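Putative TetR-family transcriptional regulator (PDB 3LWJ) probably binds DNA through an N-terminal helix-turn-helix domain and regulates transcription, as other members of the TetR family do. Local coordinates at residues A[10-24]-A[41-53]. Residues are numbered along the deposited sequence; the frame is centred on the assembly and turned at random. Where two conformers were deposited one is given.
Sequences NKERRQKILTCSLDL and LSEVGTGTFYNYF
In the TetR-type DNA-binding domain, helix 10-24 packs against the predicted helix-turn-helix, I17 and Y52 meeting where it crosses helix 46-52 near a right angle (97°). Y52 enters as a knob among N10, R13, R14 and I17: its CD2 lies 4.0 Å from I17 CD1, while its OH lies 3.3 Å from R13 CD and at the edge of the R13 guanidinium, near its plane, the ring turned 75° from that group. With an alanine here, the hole between these four residues would probably be left unfilled and the R13 chain freer to move. I17 is branched at CB, and its two arms fill different sides of the buried junction: I17 CG2, anti to the backbone N, lies 3.5 Å from F49 CE1 at the ring edge and also touches F53, while I17 CD1 meets V44 CG2. V44 lies in the turn between helices 35-42 and 46-52, the latter corresponding to the recognition helix of TetR relatives. Beside it G45, the N-cap, has phi 94°, where a side chain would strike the preceding carbonyl. The long chain of K16, extended beyond CG, lets NZ donate a hydrogen bond to S42 O (2.6 Å), from above that carbonyl's plane, and form a salt bridge with E43 OE1 (3.3 Å), its hydrogen bond weak. S42 OG, 3.2 Å from I17 CG1, is buried without a polar partner. Further along, L24 CG packs 3.7 Å from L41 CD2.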
loop_
_atom_site.group_PDB
_atom_site.type_symbol
_atom_site.label_atom_id
_atom_site.label_comp_id
_atom_site.label_asym_id
_atom_site.label_seq_id
_atom_site.Cartn_x
_atom_site.Cartn_y
_atom_site.Cartn_z
ATOM N N ASN A 10 -22.714 -0.504 -28.342
ATOM C CA ASN A 10 -22.028 0.438 -27.460
ATOM C C ASN A 10 -21.085 -0.315 -26.515
ATOM O O ASN A 10 -20.001 0.185 -26.206
ATOM C CB ASN A 10 -23.023 1.239 -26.601
ATOM C CG ASN A 10 -23.792 2.281 -27.393
ATOM O OD1 ASN A 10 -24.761 1.964 -28.079
ATOM N ND2 ASN A 10 -23.381 3.539 -27.271
ATOM N N LYS A 11 -21.522 -1.498 -26.062
ATOM C CA LYS A 11 -20.734 -2.376 -25.181
ATOM C C LYS A 11 -19.429 -2.844 -25.827
ATOM O O LYS A 11 -18.366 -2.710 -25.229
ATOM C CB LYS A 11 -21.556 -3.606 -24.765
ATOM N N GLU A 12 -19.527 -3.396 -27.039
ATOM C CA GLU A 12 -18.356 -3.869 -27.805
ATOM C C GLU A 12 -17.289 -2.800 -27.976
ATOM O O GLU A 12 -16.120 -3.023 -27.667
ATOM C CB GLU A 12 -18.773 -4.327 -29.205
ATOM C CG GLU A 12 -19.072 -5.808 -29.311
ATOM C CD GLU A 12 -20.226 -6.117 -30.249
ATOM O OE1 GLU A 12 -20.713 -5.201 -30.947
ATOM O OE2 GLU A 12 -20.662 -7.286 -30.278
ATOM N N ARG A 13 -17.709 -1.651 -28.499
ATOM C CA ARG A 13 -16.815 -0.519 -28.718
ATOM C C ARG A 13 -16.188 0.045 -27.458
ATOM O O ARG A 13 -14.987 0.308 -27.457
ATOM C CB ARG A 13 -17.561 0.616 -29.359
ATOM C CG ARG A 13 -17.843 0.409 -30.776
ATOM C CD ARG A 13 -18.568 1.620 -31.220
ATOM N NE ARG A 13 -18.869 1.605 -32.627
ATOM C CZ ARG A 13 -19.485 2.600 -33.244
ATOM N NH1 ARG A 13 -19.863 3.692 -32.587
ATOM N NH2 ARG A 13 -19.718 2.497 -34.525
ATOM N N ARG A 14 -17.012 0.299 -26.431
ATOM C CA ARG A 14 -16.511 0.718 -25.116
ATOM C C ARG A 14 -15.433 -0.268 -24.669
ATOM O O ARG A 14 -14.335 0.127 -24.270
ATOM C CB ARG A 14 -17.649 0.777 -24.078
ATOM C CG ARG A 14 -17.269 1.378 -22.706
ATOM C CD ARG A 14 -18.366 1.116 -21.673
ATOM N NE ARG A 14 -17.973 1.385 -20.287
ATOM C CZ ARG A 14 -17.536 0.483 -19.397
ATOM N NH1 ARG A 14 -17.395 -0.801 -19.679
ATOM N NH2 ARG A 14 -17.238 0.880 -18.175
ATOM N N GLN A 15 -15.751 -1.555 -24.767
ATOM C CA GLN A 15 -14.804 -2.614 -24.419
ATOM C C GLN A 15 -13.538 -2.629 -25.278
ATOM O O GLN A 15 -12.441 -2.903 -24.773
ATOM C CB GLN A 15 -15.457 -4.005 -24.523
ATOM C CG GLN A 15 -14.598 -5.111 -23.882
ATOM C CD GLN A 15 -14.319 -4.812 -22.440
ATOM O OE1 GLN A 15 -15.244 -4.524 -21.686
ATOM N NE2 GLN A 15 -13.040 -4.825 -22.047
ATOM N N LYS A 16 -13.674 -2.403 -26.578
ATOM C CA LYS A 16 -12.486 -2.413 -27.411
ATOM C C LYS A 16 -11.546 -1.305 -26.950
ATOM O O LYS A 16 -10.341 -1.523 -26.878
ATOM C CB LYS A 16 -12.808 -2.236 -28.899
ATOM C CG LYS A 16 -11.639 -2.696 -29.778
ATOM C CD LYS A 16 -11.798 -2.340 -31.242
ATOM C CE LYS A 16 -10.604 -2.867 -32.041
ATOM N NZ LYS A 16 -10.443 -2.175 -33.348
ATOM N N ILE A 17 -12.088 -0.121 -26.654
ATOM C CA ILE A 17 -11.239 1.035 -26.278
ATOM C C ILE A 17 -10.512 0.737 -24.942
ATOM O O ILE A 17 -9.320 1.011 -24.810
ATOM C CB ILE A 17 -12.021 2.382 -26.223
ATOM C CG1 ILE A 17 -12.653 2.732 -27.579
ATOM C CG2 ILE A 17 -11.106 3.527 -25.836
ATOM C CD1 ILE A 17 -13.801 3.755 -27.475
ATOM N N LEU A 18 -11.234 0.140 -23.991
ATOM C CA LEU A 18 -10.669 -0.248 -22.689
ATOM C C LEU A 18 -9.571 -1.315 -22.797
ATOM O O LEU A 18 -8.537 -1.191 -22.151
ATOM C CB LEU A 18 -11.778 -0.704 -21.728
ATOM C CG LEU A 18 -12.860 0.333 -21.389
ATOM C CD1 LEU A 18 -13.935 -0.280 -20.496
ATOM C CD2 LEU A 18 -12.273 1.606 -20.750
ATOM N N THR A 19 -9.767 -2.350 -23.613
ATOM C CA THR A 19 -8.740 -3.401 -23.751
ATOM C C THR A 19 -7.470 -2.822 -24.368
ATOM O O THR A 19 -6.361 -3.033 -23.837
ATOM C CB THR A 19 -9.217 -4.609 -24.605
ATOM O OG1 THR A 19 -10.569 -4.930 -24.268
ATOM C CG2 THR A 19 -8.332 -5.832 -24.341
ATOM N N CYS A 20 -7.637 -2.073 -25.463
ATOM C CA CYS A 20 -6.503 -1.408 -26.136
ATOM C C CYS A 20 -5.744 -0.434 -25.224
ATOM O O CYS A 20 -4.518 -0.339 -25.290
ATOM C CB CYS A 20 -6.965 -0.640 -27.387
ATOM S SG CYS A 20 -7.620 -1.677 -28.713
ATOM N N SER A 21 -6.492 0.302 -24.408
ATOM C CA SER A 21 -5.916 1.268 -23.477
ATOM C C SER A 21 -5.071 0.540 -22.426
ATOM O O SER A 21 -3.935 0.927 -22.130
ATOM C CB SER A 21 -7.030 2.089 -22.784
ATOM O OG SER A 21 -7.735 2.905 -23.693
ATOM N N LEU A 22 -5.638 -0.528 -21.878
ATOM C CA LEU A 22 -4.925 -1.378 -20.941
ATOM C C LEU A 22 -3.629 -1.860 -21.593
ATOM O O LEU A 22 -2.549 -1.693 -21.021
ATOM C CB LEU A 22 -5.822 -2.548 -20.504
ATOM C CG LEU A 22 -5.769 -3.138 -19.105
ATOM C CD1 LEU A 22 -5.457 -2.103 -18.029
ATOM C CD2 LEU A 22 -7.129 -3.846 -18.835
ATOM N N ASP A 23 -3.709 -2.415 -22.799
ATOM C CA ASP A 23 -2.498 -2.952 -23.460
ATOM C C ASP A 23 -1.412 -1.899 -23.643
ATOM O O ASP A 23 -0.232 -2.175 -23.421
ATOM C CB ASP A 23 -2.814 -3.578 -24.836
ATOM C CG ASP A 23 -3.740 -4.808 -24.742
ATOM O OD1 ASP A 23 -3.971 -5.330 -23.637
ATOM O OD2 ASP A 23 -4.265 -5.229 -25.788
ATOM N N LEU A 24 -1.808 -0.703 -24.090
ATOM C CA LEU A 24 -0.865 0.405 -24.297
ATOM C C LEU A 24 -0.259 0.911 -22.958
ATOM O O LEU A 24 0.934 1.275 -22.885
ATOM C CB LEU A 24 -1.537 1.566 -25.060
ATOM C CG LEU A 24 -1.704 1.472 -26.584
ATOM C CD1 LEU A 24 -2.682 2.544 -27.047
ATOM C CD2 LEU A 24 -0.372 1.639 -27.316
ATOM N N LEU A 41 -4.934 2.749 -32.152
ATOM C CA LEU A 41 -4.963 1.290 -31.938
ATOM C C LEU A 41 -6.397 0.728 -31.789
ATOM O O LEU A 41 -6.651 -0.434 -32.108
ATOM C CB LEU A 41 -4.142 0.927 -30.700
ATOM C CG LEU A 41 -3.771 -0.545 -30.490
ATOM C CD1 LEU A 41 -2.676 -0.969 -31.487
ATOM C CD2 LEU A 41 -3.337 -0.749 -29.035
ATOM N N SER A 42 -7.316 1.551 -31.284
ATOM C CA SER A 42 -8.724 1.159 -31.149
ATOM C C SER A 42 -9.472 1.186 -32.497
ATOM O O SER A 42 -10.382 0.384 -32.714
ATOM C CB SER A 42 -9.428 2.080 -30.162
ATOM O OG SER A 42 -10.485 1.405 -29.516
ATOM N N GLU A 43 -9.086 2.122 -33.372
ATOM C CA GLU A 43 -9.702 2.335 -34.700
ATOM C C GLU A 43 -11.165 2.770 -34.702
ATOM O O GLU A 43 -11.798 2.726 -35.744
ATOM C CB GLU A 43 -9.565 1.092 -35.590
ATOM C CG GLU A 43 -8.178 0.878 -36.171
ATOM C CD GLU A 43 -7.927 -0.580 -36.502
ATOM O OE1 GLU A 43 -8.216 -1.431 -35.638
ATOM O OE2 GLU A 43 -7.452 -0.882 -37.616
ATOM N N VAL A 44 -11.706 3.199 -33.562
ATOM C CA VAL A 44 -13.118 3.621 -33.510
ATOM C C VAL A 44 -13.375 5.029 -34.101
ATOM O O VAL A 44 -14.531 5.407 -34.310
ATOM C CB VAL A 44 -13.703 3.540 -32.073
ATOM C CG1 VAL A 44 -13.655 2.088 -31.548
ATOM C CG2 VAL A 44 -12.977 4.510 -31.131
ATOM N N GLY A 45 -12.308 5.782 -34.382
ATOM C CA GLY A 45 -12.420 7.162 -34.898
ATOM C C GLY A 45 -12.368 8.172 -33.756
ATOM O O GLY A 45 -12.781 7.872 -32.623
ATOM N N THR A 46 -11.852 9.367 -34.035
ATOM C CA THR A 46 -11.676 10.382 -32.983
ATOM C C THR A 46 -13.036 10.820 -32.402
ATOM O O THR A 46 -13.202 10.866 -31.171
ATOM C CB THR A 46 -10.875 11.626 -33.490
ATOM O OG1 THR A 46 -11.553 12.218 -34.609
ATOM C CG2 THR A 46 -9.447 11.235 -33.899
ATOM N N GLY A 47 -13.992 11.104 -33.300
ATOM C CA GLY A 47 -15.362 11.510 -32.943
ATOM C C GLY A 47 -16.170 10.522 -32.096
ATOM O O GLY A 47 -16.836 10.936 -31.144
ATOM N N THR A 48 -16.129 9.229 -32.442
ATOM C CA THR A 48 -16.819 8.175 -31.659
ATOM C C THR A 48 -16.165 7.944 -30.292
ATOM O O THR A 48 -16.854 7.753 -29.282
ATOM C CB THR A 48 -16.817 6.809 -32.377
ATOM O OG1 THR A 48 -17.210 6.982 -33.742
ATOM C CG2 THR A 48 -17.766 5.839 -31.679
ATOM N N PHE A 49 -14.835 7.925 -30.278
ATOM C CA PHE A 49 -14.088 7.844 -29.022
ATOM C C PHE A 49 -14.649 8.826 -27.975
ATOM O O PHE A 49 -14.854 8.454 -26.810
ATOM C CB PHE A 49 -12.600 8.133 -29.260
ATOM C CG PHE A 49 -11.781 8.125 -28.004
ATOM C CD1 PHE A 49 -11.243 6.940 -27.526
ATOM C CD2 PHE A 49 -11.568 9.304 -27.289
ATOM C CE1 PHE A 49 -10.496 6.925 -26.360
ATOM C CE2 PHE A 49 -10.816 9.302 -26.109
ATOM C CZ PHE A 49 -10.280 8.107 -25.643
ATOM N N TYR A 50 -14.898 10.068 -28.402
ATOM C CA TYR A 50 -15.386 11.124 -27.506
ATOM C C TYR A 50 -16.859 10.994 -27.062
ATOM O O TYR A 50 -17.290 11.691 -26.129
ATOM C CB TYR A 50 -15.147 12.501 -28.126
ATOM C CG TYR A 50 -13.708 12.960 -28.066
ATOM C CD1 TYR A 50 -13.106 13.267 -26.847
ATOM C CD2 TYR A 50 -12.960 13.122 -29.232
ATOM C CE1 TYR A 50 -11.793 13.699 -26.792
ATOM C CE2 TYR A 50 -11.648 13.560 -29.184
ATOM C CZ TYR A 50 -11.072 13.846 -27.966
ATOM O OH TYR A 50 -9.773 14.279 -27.924
ATOM N N ASN A 51 -17.620 10.113 -27.717
ATOM C CA ASN A 51 -18.945 9.739 -27.225
ATOM C C ASN A 51 -18.827 8.973 -25.919
ATOM O O ASN A 51 -19.766 8.978 -25.132
ATOM C CB ASN A 51 -19.728 8.898 -28.257
ATOM C CG ASN A 51 -20.191 9.713 -29.464
ATOM O OD1 ASN A 51 -20.348 10.934 -29.390
ATOM N ND2 ASN A 51 -20.433 9.027 -30.579
ATOM N N TYR A 52 -17.671 8.334 -25.696
ATOM C CA TYR A 52 -17.397 7.523 -24.488
ATOM C C TYR A 52 -16.444 8.192 -23.461
ATOM O O TYR A 52 -16.696 8.139 -22.246
ATOM C CB TYR A 52 -16.808 6.146 -24.884
ATOM C CG TYR A 52 -17.646 5.356 -25.873
ATOM C CD1 TYR A 52 -18.661 4.493 -25.441
ATOM C CD2 TYR A 52 -17.420 5.475 -27.243
ATOM C CE1 TYR A 52 -19.429 3.778 -26.356
ATOM C CE2 TYR A 52 -18.178 4.776 -28.162
ATOM C CZ TYR A 52 -19.179 3.931 -27.718
ATOM O OH TYR A 52 -19.906 3.240 -28.650
ATOM N N PHE A 53 -15.350 8.790 -23.955
ATOM C CA PHE A 53 -14.266 9.293 -23.089
ATOM C C PHE A 53 -13.717 10.646 -23.547
ATOM O O PHE A 53 -13.580 10.911 -24.754
ATOM C CB PHE A 53 -13.102 8.287 -23.017
ATOM C CG PHE A 53 -13.536 6.865 -22.742
ATOM C CD1 PHE A 53 -14.064 6.517 -21.505
ATOM C CD2 PHE A 53 -13.411 5.879 -23.718
ATOM C CE1 PHE A 53 -14.453 5.204 -21.254
ATOM C CE2 PHE A 53 -13.812 4.568 -23.478
ATOM C CZ PHE A 53 -14.329 4.225 -22.240
#